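Local coordinates for protein nidogen-1 (Mus musculus, PDB 1GL4) that is a basement-membrane glycoprotein that associates tightly with laminin and also binds collagen IV and perlecan, the last through the G2 beta-barrel in this fragment, at residues C43-E46 with G47-Q50. Sequence-based numbering, arbitrary orientation.
Sequences CVAE and GSPQ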
ATOM      1  N   CYS A  43     -15.741   8.591  -4.756  1.00 17.41           N
ATOM      2  CA  CYS A  43     -14.833   9.664  -5.167  1.00 16.60           C
ATOM      3  C   CYS A  43     -14.056  10.226  -3.975  1.00 17.50           C
ATOM      4  O   CYS A  43     -14.579  10.273  -2.866  1.00 18.56           O
ATOM      5  CB  CYS A  43     -15.617  10.813  -5.822  1.00 18.18           C
ATOM      6  SG  CYS A  43     -16.675  10.361  -7.239  1.00 19.13           S
ATOM      7  N   VAL A  44     -12.810  10.640  -4.212  1.00 16.05           N
ATOM      8  CA  VAL A  44     -11.976  11.243  -3.168  1.00 15.61           C
ATOM      9  C   VAL A  44     -11.288  12.480  -3.751  1.00 16.29           C
ATOM     10  O   VAL A  44     -10.998  12.534  -4.948  1.00 14.19           O
ATOM     11  CB  VAL A  44     -10.895  10.262  -2.635  1.00 16.71           C
ATOM     12  CG1 VAL A  44     -11.559   9.064  -1.971  1.00 19.46           C
ATOM     13  CG2 VAL A  44      -9.986   9.804  -3.767  1.00 17.85           C
ATOM     14  N   ALA A  45     -11.043  13.480  -2.906  1.00 16.66           N
ATOM     15  CA  ALA A  45     -10.403  14.719  -3.341  1.00 17.67           C
ATOM     16  C   ALA A  45      -8.950  14.523  -3.751  1.00 18.16           C
ATOM     17  O   ALA A  45      -8.211  13.783  -3.106  1.00 18.62           O
ATOM     18  CB  ALA A  45     -10.486  15.762  -2.229  1.00 18.96           C
ATOM     19  N   GLU A  46      -8.540  15.200  -4.818  1.00 19.31           N
ATOM     20  CA  GLU A  46      -7.166  15.099  -5.293  1.00 20.10           C
ATOM     21  C   GLU A  46      -6.199  15.611  -4.224  1.00 19.42           C
ATOM     22  O   GLU A  46      -6.523  16.547  -3.490  1.00 17.29           O
ATOM     23  CB  GLU A  46      -6.989  15.918  -6.575  1.00 23.91           C
ATOM     24  CG  GLU A  46      -7.916  15.501  -7.708  1.00 27.73           C
ATOM     25  CD  GLU A  46      -7.643  16.261  -8.995  1.00 31.79           C
ATOM     26  OE1 GLU A  46      -7.516  17.503  -8.937  1.00 34.25           O
ATOM     27  OE2 GLU A  46      -7.563  15.617 -10.063  1.00 33.32           O
ATOM     28  N   GLY A  47      -5.026  14.980  -4.134  1.00 16.16           N
ATOM     29  CA  GLY A  47      -4.010  15.373  -3.166  1.00 16.23           C
ATOM     30  C   GLY A  47      -4.326  15.139  -1.693  1.00 15.93           C
ATOM     31  O   GLY A  47      -3.596  15.597  -0.806  1.00 15.73           O
ATOM     32  N   SER A  48      -5.397  14.405  -1.419  1.00 14.64           N
ATOM     33  CA  SER A  48      -5.804  14.155  -0.043  1.00 13.66           C
ATOM     34  C   SER A  48      -5.296  12.848   0.559  1.00 13.73           C
ATOM     35  O   SER A  48      -5.069  11.865  -0.155  1.00 13.99           O
ATOM     36  CB  SER A  48      -7.332  14.149   0.046  1.00 15.39           C
ATOM     37  OG  SER A  48      -7.866  13.003  -0.607  1.00 13.15           O
ATOM     38  N   PRO A  49      -5.098  12.829   1.888  1.00 13.69           N
ATOM     39  CA  PRO A  49      -4.634  11.618   2.575  1.00 13.94           C
ATOM     40  C   PRO A  49      -5.844  10.679   2.645  1.00 14.00           C
ATOM     41  O   PRO A  49      -6.983  11.145   2.782  1.00 13.49           O
ATOM     42  CB  PRO A  49      -4.257  12.122   3.975  1.00 15.11           C
ATOM     43  CG  PRO A  49      -3.936  13.569   3.765  1.00 16.37           C
ATOM     44  CD  PRO A  49      -5.009  14.001   2.776  1.00 15.16           C
ATOM     45  N   GLN A  50      -5.609   9.373   2.542  1.00 12.84           N
ATOM     46  CA  GLN A  50      -6.694   8.393   2.624  1.00 13.81           C
ATOM     47  C   GLN A  50      -6.241   7.214   3.475  1.00 15.10           C
ATOM     48  O   GLN A  50      -5.054   6.883   3.507  1.00 14.71           O
ATOM     49  CB  GLN A  50      -7.093   7.886   1.234  1.00 14.33           C
ATOM     50  CG  GLN A  50      -7.738   8.925   0.307  1.00 16.58           C
ATOM     51  CD  GLN A  50      -9.073   9.449   0.825  1.00 16.63           C
ATOM     52  OE1 GLN A  50      -9.902   8.688   1.334  1.00 16.61           O
ATOM     53  NE2 GLN A  50      -9.295  10.754   0.678  1.00 13.98           N
TER
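V44 lays its CB and CG1 against the terminal amide of Q50, with CB 3.7 Å from Q50 NE2 and V44 CG1 at the same distance from Q50 OE1, an apolar branch packed obliquely on a polar group. The glutamine reaches this place because its chain bends back at chi2, which also brings NE2 within bonding distance of the serine hydroxyl. Q50 NE2 donates to S48 OG over 3.0 Å, with the oxygen lying in the amide plane and an N-H...O angle of 156°, a geometry that favours this rotation of the amide. S48 OG in turn donates to A45 O, 2.6 Å away; chi1 at 70° places OG between the backbone N and the carbonyl carbon, the torsion that turns it toward the A45 carbonyl, which it meets 21° off its plane. The same A45 O takes a weak bond from S48 N at 3.3 Å, closing the turn, and is thus gripped twice by one residue. Losing the hydroxyl of S48 to an alanine here is likely to leave Q50 NE2 without this acceptor, free the amide to turn, and take from A45 O the shorter of the two bonds that S48 gives it. G47, at positive phi, occupies the third position of the turn, where a CB would clash with E46 O. Beyond the turn, V44 also touches I158 and T37, while Q50 lies against V80. This is a type II beta turn from A45 to S48, reinforced by a serine side chain, that links the last strand of the EGF-like domain to the first strand of the nidogen G2 beta-barrel.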